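Local coordinates for protein O-methyltransferase (Burkholderia thailandensis, PDB 3MCZ) that probably transfers a methyl group from S-adenosylmethionine to an oxygen atom of a substrate not yet identified, working as a dimer, at residues 126-131 and 303-308; 175-180 and 282-287; 35-40 and 81-86. One frame throughout, in Å; residues are numbered along the deposited sequence.

Contact 1: residues 126-131 and 303-308; sequences PRLGEI and FSLHMM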
loop_
_atom_site.group_PDB
_atom_site.type_symbol
_atom_site.label_atom_id
_atom_site.label_comp_id
_atom_site.label_asym_id
_atom_site.label_seq_id
_atom_site.Cartn_x
_atom_site.Cartn_y
_atom_site.Cartn_z
ATOM N N PRO A 126 -7.324 5.708 -6.214
ATOM C CA PRO A 126 -6.836 6.892 -6.881
ATOM C C PRO A 126 -7.953 7.804 -7.395
ATOM O O PRO A 126 -7.672 8.896 -7.873
ATOM C CB PRO A 126 -6.038 6.323 -8.062
ATOM C CG PRO A 126 -5.698 4.994 -7.658
ATOM C CD PRO A 126 -6.904 4.502 -6.938
ATOM N N ARG A 127 -9.208 7.369 -7.273
ATOM C CA ARG A 127 -10.323 8.182 -7.749
ATOM C C ARG A 127 -10.985 8.913 -6.620
ATOM O O ARG A 127 -12.113 9.405 -6.775
ATOM C CB ARG A 127 -11.316 7.305 -8.535
ATOM C CG ARG A 127 -10.674 6.699 -9.744
ATOM C CD ARG A 127 -11.585 5.721 -10.489
ATOM N NE ARG A 127 -12.544 6.498 -11.258
ATOM C CZ ARG A 127 -13.427 6.015 -12.133
ATOM N NH1 ARG A 127 -13.520 4.711 -12.377
ATOM N NH2 ARG A 127 -14.223 6.870 -12.759
ATOM N N LEU A 128 -10.268 9.054 -5.495
ATOM C CA LEU A 128 -10.746 9.813 -4.384
ATOM C C LEU A 128 -11.298 11.160 -4.749
ATOM O O LEU A 128 -12.325 11.568 -4.201
ATOM C CB LEU A 128 -9.662 10.046 -3.337
ATOM C CG LEU A 128 -9.647 9.154 -2.125
ATOM C CD1 LEU A 128 -8.349 9.377 -1.336
ATOM C CD2 LEU A 128 -10.900 9.487 -1.219
ATOM N N GLY A 129 -10.570 11.899 -5.588
ATOM C CA GLY A 129 -10.976 13.252 -5.998
ATOM C C GLY A 129 -12.372 13.291 -6.600
ATOM O O GLY A 129 -13.109 14.240 -6.392
ATOM N N GLU A 130 -12.737 12.263 -7.363
ATOM C CA GLU A 130 -14.073 12.197 -7.966
ATOM C C GLU A 130 -15.150 11.920 -6.909
ATOM O O GLU A 130 -16.261 12.467 -6.983
ATOM C CB GLU A 130 -14.158 11.087 -9.033
ATOM C CG GLU A 130 -13.270 11.289 -10.246
ATOM C CD GLU A 130 -13.241 10.047 -11.145
ATOM O OE1 GLU A 130 -14.306 9.698 -11.697
ATOM O OE2 GLU A 130 -12.159 9.407 -11.277
ATOM N N ILE A 131 -14.841 11.020 -5.990
ATOM C CA ILE A 131 -15.779 10.617 -4.925
ATOM C C ILE A 131 -16.099 11.782 -4.037
ATOM O O ILE A 131 -17.270 12.010 -3.697
ATOM C CB ILE A 131 -15.237 9.442 -4.032
ATOM C CG1 ILE A 131 -14.810 8.240 -4.887
ATOM C CG2 ILE A 131 -16.313 9.052 -2.950
ATOM C CD1 ILE A 131 -14.059 7.171 -4.094
ATOM N N PHE A 303 -11.303 4.060 8.894
ATOM C CA PHE A 303 -12.475 3.251 8.530
ATOM C C PHE A 303 -13.591 4.117 7.933
ATOM O O PHE A 303 -14.194 3.717 6.960
ATOM C CB PHE A 303 -13.021 2.518 9.739
ATOM C CG PHE A 303 -14.121 1.582 9.410
ATOM C CD1 PHE A 303 -13.832 0.371 8.784
ATOM C CD2 PHE A 303 -15.436 1.871 9.725
ATOM C CE1 PHE A 303 -14.850 -0.546 8.507
ATOM C CE2 PHE A 303 -16.456 0.950 9.405
ATOM C CZ PHE A 303 -16.139 -0.235 8.805
ATOM N N SER A 304 -13.853 5.287 8.530
ATOM C CA SER A 304 -14.855 6.210 7.976
ATOM C C SER A 304 -14.573 6.559 6.524
ATOM O O SER A 304 -15.473 6.519 5.673
ATOM C CB SER A 304 -14.950 7.496 8.786
ATOM O OG SER A 304 -16.194 8.118 8.546
ATOM N N LEU A 305 -13.318 6.893 6.234
ATOM C CA LEU A 305 -12.913 7.177 4.875
ATOM C C LEU A 305 -13.020 5.959 3.953
ATOM O O LEU A 305 -13.412 6.089 2.787
ATOM C CB LEU A 305 -11.479 7.762 4.868
ATOM C CG LEU A 305 -10.954 8.225 3.484
ATOM C CD1 LEU A 305 -11.793 9.425 2.969
ATOM C CD2 LEU A 305 -9.471 8.561 3.523
ATOM N N HIS A 306 -12.618 4.787 4.446
ATOM C CA HIS A 306 -12.746 3.532 3.709
ATOM C C HIS A 306 -14.203 3.339 3.252
ATOM O O HIS A 306 -14.484 3.018 2.088
ATOM C CB HIS A 306 -12.262 2.410 4.618
ATOM C CG HIS A 306 -12.002 1.104 3.936
ATOM N ND1 HIS A 306 -11.314 0.086 4.557
ATOM C CD2 HIS A 306 -12.310 0.653 2.702
ATOM C CE1 HIS A 306 -11.227 -0.948 3.734
ATOM N NE2 HIS A 306 -11.839 -0.634 2.606
HETATM N N MSE A 307 -15.132 3.572 4.150
HETATM C CA MSE A 307 -16.550 3.359 3.854
HETATM C C MSE A 307 -17.065 4.406 2.882
HETATM O O MSE A 307 -17.854 4.070 2.024
HETATM C CB MSE A 307 -17.389 3.367 5.141
HETATM C CG MSE A 307 -17.130 2.181 6.077
HETATM SE SE MSE A 307 -17.296 0.437 5.219
HETATM C CE MSE A 307 -18.781 0.833 4.049
HETATM N N MSE A 308 -16.566 5.638 2.982
HETATM C CA MSE A 308 -16.860 6.699 2.009
HETATM C C MSE A 308 -16.359 6.315 0.623
HETATM O O MSE A 308 -17.034 6.576 -0.396
HETATM C CB MSE A 308 -16.212 8.020 2.472
HETATM C CG MSE A 308 -16.640 9.239 1.688
HETATM SE SE MSE A 308 -15.303 10.559 1.633
HETATM C CE MSE A 308 -14.471 9.880 0.205
#
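The opening turn of helix 128-132 lies beside helix 298-310 with no hydrogen bond between the two segments, their closest CA atoms, those of Ile131 and Met308, being 8.0 Å apart. Much of the contact is made by one methyl, CE of Met308. Met308, present as selenomethionine, has CG anti to its backbone N (chi1 -170°), and a bend at chi3 turns CE toward the short helix. There CE of Met308 meets Ile131 CG2 at 3.7 Å and Leu128 CD2 at 3.9 Å, so that it rests against two branched residues one helical turn apart. Leu128 and Met308 run across each other at about a right angle, whereas Ile131 comes in obliquely. The CG2 branch of Ile131 also sits 3.6 Å from the backbone O of Met308, a van der Waals contact. A long, unbranched side chain suits this place because it can span the gap between the helices and set its end methyl against two branched residues. Leu305, one turn earlier on helix 298-310, adds a looser touch, its CD1 lying 4.3 Å from Leu128 CD2. This packing joins the short helix 128-132 to helix 298-310 of the Rossmann-like O-methyltransferase domain, close to the dimer interface: Lys72 of the second subunit packs on Met308 and donates from NZ to the backbone O of Ile131. Leu128 and Ile131 are buried, while Glu130 between them in sequence is exposed. Within the short helix, Arg127 at the N-cap position forms a salt bridge with Glu130, gripping it side-on with two nitrogens. Arg127 NE reaches Glu130 OE2 at 2.9 Å from above the carboxylate plane, while Arg127 NH2 meets the syn lone pair of Glu130 OE1 at 3.0 Å; both bonds are fairly straight at 163°.

Contact 2: residues 175-180 and 282-287; sequences GVFARA and ALLILT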
loop_
_atom_site.group_PDB
_atom_site.type_symbol
_atom_site.label_atom_id
_atom_site.label_comp_id
_atom_site.label_asym_id
_atom_site.label_seq_id
_atom_site.Cartn_x
_atom_site.Cartn_y
_atom_site.Cartn_z
ATOM N N GLY A 175 -26.113 -12.620 27.234
ATOM C CA GLY A 175 -27.195 -13.078 28.098
ATOM C C GLY A 175 -28.606 -12.741 27.642
ATOM O O GLY A 175 -29.568 -13.393 28.063
ATOM N N VAL A 176 -28.755 -11.780 26.743
ATOM C CA VAL A 176 -30.070 -11.397 26.280
ATOM C C VAL A 176 -30.745 -12.517 25.484
ATOM O O VAL A 176 -31.938 -12.451 25.255
ATOM C CB VAL A 176 -30.036 -10.119 25.403
ATOM C CG1 VAL A 176 -29.477 -8.926 26.215
ATOM C CG2 VAL A 176 -29.264 -10.383 24.061
ATOM N N PHE A 177 -29.980 -13.517 25.049
ATOM C CA PHE A 177 -30.525 -14.602 24.213
ATOM C C PHE A 177 -31.123 -15.751 25.008
ATOM O O PHE A 177 -31.988 -16.428 24.490
ATOM C CB PHE A 177 -29.464 -15.147 23.247
ATOM C CG PHE A 177 -29.096 -14.177 22.160
ATOM C CD1 PHE A 177 -30.038 -13.773 21.223
ATOM C CD2 PHE A 177 -27.821 -13.631 22.094
ATOM C CE1 PHE A 177 -29.723 -12.845 20.263
ATOM C CE2 PHE A 177 -27.494 -12.697 21.089
ATOM C CZ PHE A 177 -28.435 -12.315 20.170
ATOM N N ALA A 178 -30.713 -15.922 26.273
ATOM C CA ALA A 178 -31.010 -17.139 27.055
ATOM C C ALA A 178 -32.523 -17.318 27.261
ATOM O O ALA A 178 -33.012 -18.425 27.176
ATOM C CB ALA A 178 -30.298 -17.094 28.436
ATOM N N ARG A 179 -33.252 -16.217 27.489
ATOM C CA ARG A 179 -34.695 -16.273 27.730
ATOM C C ARG A 179 -35.513 -15.677 26.567
ATOM O O ARG A 179 -36.730 -15.491 26.682
ATOM C CB ARG A 179 -35.053 -15.545 29.030
ATOM C CG ARG A 179 -34.384 -16.049 30.321
ATOM C CD ARG A 179 -35.019 -17.288 30.876
ATOM N NE ARG A 179 -34.459 -17.688 32.184
ATOM C CZ ARG A 179 -34.572 -18.914 32.718
ATOM N NH1 ARG A 179 -35.235 -19.883 32.071
ATOM N NH2 ARG A 179 -34.025 -19.187 33.909
ATOM N N ALA A 180 -34.828 -15.346 25.480
ATOM C CA ALA A 180 -35.447 -14.816 24.277
ATOM C C ALA A 180 -36.050 -16.010 23.478
ATOM O O ALA A 180 -35.693 -17.184 23.703
ATOM C CB ALA A 180 -34.423 -14.099 23.454
ATOM N N ALA A 282 -34.141 -6.529 23.634
ATOM C CA ALA A 282 -32.909 -5.763 23.425
ATOM C C ALA A 282 -32.672 -5.476 21.959
ATOM O O ALA A 282 -32.953 -6.306 21.085
ATOM C CB ALA A 282 -31.682 -6.518 24.010
ATOM N N LEU A 283 -32.117 -4.300 21.720
ATOM C CA LEU A 283 -31.566 -3.915 20.438
ATOM C C LEU A 283 -30.033 -3.990 20.548
ATOM O O LEU A 283 -29.431 -3.395 21.481
ATOM C CB LEU A 283 -31.978 -2.463 20.120
ATOM C CG LEU A 283 -31.348 -1.862 18.849
ATOM C CD1 LEU A 283 -31.663 -2.702 17.590
ATOM C CD2 LEU A 283 -31.748 -0.395 18.628
ATOM N N LEU A 284 -29.397 -4.716 19.624
ATOM C CA LEU A 284 -27.947 -4.848 19.617
ATOM C C LEU A 284 -27.405 -4.094 18.428
ATOM O O LEU A 284 -27.870 -4.288 17.309
ATOM C CB LEU A 284 -27.499 -6.304 19.510
ATOM C CG LEU A 284 -28.044 -7.276 20.552
ATOM C CD1 LEU A 284 -27.446 -8.681 20.355
ATOM C CD2 LEU A 284 -27.842 -6.783 22.004
ATOM N N ILE A 285 -26.436 -3.219 18.679
ATOM C CA ILE A 285 -25.732 -2.542 17.603
ATOM C C ILE A 285 -24.233 -2.729 17.770
ATOM O O ILE A 285 -23.660 -2.304 18.742
ATOM C CB ILE A 285 -26.030 -1.047 17.554
ATOM C CG1 ILE A 285 -27.552 -0.773 17.454
ATOM C CG2 ILE A 285 -25.230 -0.395 16.369
ATOM C CD1 ILE A 285 -27.959 0.715 17.584
ATOM N N LEU A 286 -23.619 -3.381 16.798
ATOM C CA LEU A 286 -22.193 -3.560 16.777
ATOM C C LEU A 286 -21.626 -2.506 15.832
ATOM O O LEU A 286 -22.055 -2.394 14.685
ATOM C CB LEU A 286 -21.887 -4.942 16.248
ATOM C CG LEU A 286 -20.434 -5.358 16.271
ATOM C CD1 LEU A 286 -19.898 -5.412 17.711
ATOM C CD2 LEU A 286 -20.343 -6.740 15.585
ATOM N N THR A 287 -20.663 -1.742 16.312
ATOM C CA THR A 287 -20.141 -0.639 15.551
ATOM C C THR A 287 -18.665 -0.409 15.909
ATOM O O THR A 287 -18.246 -0.593 17.071
ATOM C CB THR A 287 -21.013 0.612 15.764
ATOM O OG1 THR A 287 -20.570 1.638 14.885
ATOM C CG2 THR A 287 -20.944 1.143 17.233
#
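Phe177 and Leu284 cross obliquely: the CD1 methyl of Leu284 lies 3.8 Å from CZ of Phe177 and 4.1 Å from its CE2. One face of that ring is occupied by its own neighbour, Val176, whose CG2 stands 4.0 Å above the plane, over the ring centre. In Val176, CG1 lies anti to the carbonyl carbon (chi1 -61°) and points at the strand, which leaves CG2 between the backbone N and the carbonyl carbon, against the ring. Val176 CG1 touches Ala282 CB at 3.9 Å, and Val176 CG2 also makes a more distant contact with Leu284 CD2 at 4.4 Å. The methyl of Ala282 is short enough to let the valine come down close to the strand, while the longer Leu284 reaches out to the ring. Strand 281-288 is an inner strand of the mixed seven-stranded sheet, order 3-2-1-4-5-7-6, that marks the Rossmann-like fold of S-adenosylmethionine-dependent methyltransferases; the loop 175-180 connects helix 150-172 to strand 182-186, the first strand of that sheet. Ala282 and Leu284 face the loop, whereas Ile285 points to the other side of the sheet and packs on helix 319-328. Ile345, on the adjacent strand 341-347, touches Val176, Ala282 and Leu284, and Val251 of strand 251-255 meets Phe177 and Leu284. A type I turn from Phe177 to Ala180, closed by Ala180 N donating to Phe177 O at 3.2 Å, bends the chain toward strand 182-186.

Contact 3: residues 35-40 and 81-86; sequences YRQSAI and AALGLL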
loop_
_atom_site.group_PDB
_atom_site.type_symbol
_atom_site.label_atom_id
_atom_site.label_comp_id
_atom_site.label_asym_id
_atom_site.label_seq_id
_atom_site.Cartn_x
_atom_site.Cartn_y
_atom_site.Cartn_z
ATOM N N TYR A 35 2.250 0.868 -0.943
ATOM C CA TYR A 35 1.306 0.152 -1.773
ATOM C C TYR A 35 1.985 -1.008 -2.520
ATOM O O TYR A 35 1.337 -1.998 -2.836
ATOM C CB TYR A 35 0.639 1.090 -2.780
ATOM C CG TYR A 35 1.550 1.623 -3.827
ATOM C CD1 TYR A 35 2.263 2.814 -3.632
ATOM C CD2 TYR A 35 1.701 0.960 -5.050
ATOM C CE1 TYR A 35 3.117 3.308 -4.615
ATOM C CE2 TYR A 35 2.555 1.436 -6.025
ATOM C CZ TYR A 35 3.278 2.607 -5.796
ATOM O OH TYR A 35 4.114 3.110 -6.804
ATOM N N ARG A 36 3.266 -0.882 -2.830
ATOM C CA ARG A 36 3.916 -1.935 -3.631
ATOM C C ARG A 36 3.829 -3.290 -2.974
ATOM O O ARG A 36 3.627 -4.283 -3.653
ATOM C CB ARG A 36 5.401 -1.622 -3.936
ATOM C CG ARG A 36 5.649 -0.370 -4.728
ATOM C CD ARG A 36 7.173 -0.117 -5.072
ATOM N NE ARG A 36 7.980 -0.007 -3.871
ATOM C CZ ARG A 36 8.712 -0.994 -3.356
ATOM N NH1 ARG A 36 9.375 -0.792 -2.228
ATOM N NH2 ARG A 36 8.764 -2.186 -3.938
ATOM N N GLN A 37 4.042 -3.357 -1.665
ATOM C CA GLN A 37 3.984 -4.634 -0.973
ATOM C C GLN A 37 2.593 -5.275 -1.092
ATOM O O GLN A 37 2.476 -6.497 -1.257
ATOM C CB GLN A 37 4.365 -4.477 0.505
ATOM C CG GLN A 37 5.688 -3.782 0.736
ATOM C CD GLN A 37 6.819 -4.413 -0.061
ATOM O OE1 GLN A 37 7.088 -5.604 0.076
ATOM N NE2 GLN A 37 7.467 -3.624 -0.917
ATOM N N SER A 38 1.532 -4.467 -1.019
ATOM C CA SER A 38 0.163 -4.983 -1.249
ATOM C C SER A 38 0.077 -5.680 -2.570
ATOM O O SER A 38 -0.408 -6.825 -2.652
ATOM C CB SER A 38 -0.888 -3.859 -1.198
ATOM O OG SER A 38 -0.813 -3.190 0.043
ATOM N N ALA A 39 0.535 -4.979 -3.618
ATOM C CA ALA A 39 0.435 -5.495 -4.996
ATOM C C ALA A 39 1.161 -6.827 -5.165
ATOM O O ALA A 39 0.681 -7.707 -5.854
ATOM C CB ALA A 39 0.961 -4.482 -5.959
ATOM N N ILE A 40 2.316 -6.970 -4.515
ATOM C CA ILE A 40 3.097 -8.225 -4.571
ATOM C C ILE A 40 2.277 -9.399 -3.990
ATOM O O ILE A 40 2.164 -10.466 -4.606
ATOM C CB ILE A 40 4.412 -8.074 -3.802
ATOM C CG1 ILE A 40 5.296 -7.044 -4.491
ATOM C CG2 ILE A 40 5.134 -9.449 -3.610
ATOM C CD1 ILE A 40 6.462 -6.572 -3.601
ATOM N N ALA A 81 10.513 -14.730 -0.368
ATOM C CA ALA A 81 11.278 -15.327 0.715
ATOM C C ALA A 81 11.656 -14.265 1.765
ATOM O O ALA A 81 11.474 -14.452 2.994
ATOM C CB ALA A 81 12.514 -16.022 0.157
ATOM N N ALA A 82 12.141 -13.132 1.283
ATOM C CA ALA A 82 12.499 -12.010 2.138
ATOM C C ALA A 82 11.319 -11.496 2.942
ATOM O O ALA A 82 11.506 -11.045 4.067
ATOM C CB ALA A 82 13.114 -10.846 1.298
ATOM N N LEU A 83 10.123 -11.529 2.359
ATOM C CA LEU A 83 8.881 -11.192 3.085
ATOM C C LEU A 83 8.463 -12.191 4.181
ATOM O O LEU A 83 7.608 -11.865 5.014
ATOM C CB LEU A 83 7.729 -10.959 2.090
ATOM C CG LEU A 83 7.700 -9.620 1.347
ATOM C CD1 LEU A 83 6.681 -9.608 0.228
ATOM C CD2 LEU A 83 7.426 -8.449 2.312
ATOM N N GLY A 84 9.054 -13.382 4.203
ATOM C CA GLY A 84 8.681 -14.437 5.159
ATOM C C GLY A 84 7.587 -15.349 4.632
ATOM O O GLY A 84 6.955 -16.109 5.394
ATOM N N LEU A 85 7.352 -15.294 3.324
ATOM C CA LEU A 85 6.318 -16.110 2.699
ATOM C C LEU A 85 6.849 -17.407 2.133
ATOM O O LEU A 85 6.077 -18.351 1.947
ATOM C CB LEU A 85 5.588 -15.308 1.624
ATOM C CG LEU A 85 4.867 -14.069 2.168
ATOM C CD1 LEU A 85 4.117 -13.265 1.057
ATOM C CD2 LEU A 85 3.932 -14.445 3.314
ATOM N N LEU A 86 8.159 -17.460 1.873
ATOM C CA LEU A 86 8.827 -18.648 1.391
ATOM C C LEU A 86 10.125 -18.858 2.143
ATOM O O LEU A 86 10.667 -17.926 2.739
ATOM C CB LEU A 86 9.143 -18.527 -0.094
ATOM C CG LEU A 86 7.965 -18.408 -1.064
ATOM C CD1 LEU A 86 8.474 -18.120 -2.458
ATOM C CD2 LEU A 86 7.132 -19.670 -1.033
#
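The carboxamide of Gln37 meets Leu83 through its oxygen, OE1 lying 3.6 Å from CD2 and 4.0 Å from CD1, and the ring of Tyr35 two residues earlier carries CG of Arg36 over one face, 3.8 Å above its plane and offset toward the rim. These groups belong to helix 35-46 of the dimerisation domain, whose helix 70-82 followed by the hairpin of strands 86-89 and 92-95 is consistent with a winged-helix fold. Gln37 bends at chi2 (-52°), which brings the amide round beside the leucine. Its NE2 is held by a hydrogen bond to Asp302 OD1 of the second subunit, so the amide probably keeps its rotation: nitrogen to the partner chain, oxygen to the methyls. Asp302 of that subunit also forms a salt bridge from OD2 to Arg36 NH1. One turn after Gln37, the beta-branched Ile40 points its CG2 at Leu83 CD1, 4.1 Å away, giving the leucine an apolar neighbour besides the polar one. Leucine suits this place because its forked end lets CD1 lie near both Ile40 CG2 and Gln37 OE1 while CD2 meets the amide oxygen. After Leu83 the chain leaves the helix through a Schellman motif, Gly84 being the residue with positive phi (90°), easily adopted without a side chain; there Gly84 N donates to Ala81 O at 2.9 Å.

Contact 2 is buried inside the methyltransferase domain, where a connecting loop packs on the central sheet, and no other chain of the assembly touches it. Contacts 1 and 3 both border the second subunit, and their chemistry reflects this: contact 1 is a buried helix pairing of apolar chains, whereas contact 3, only partly buried, mixes leucine and isoleucine with an amide engaged by the partner chain. No two contacts share a helix or strand. Contacts 1 and 2 are related by succession along the chain, helix 298-310 following strand 281-288, and contact 2 is nested within the loop that contact 1 closes. Contacts 2 and 3 lie on opposite sides of the chain's centre.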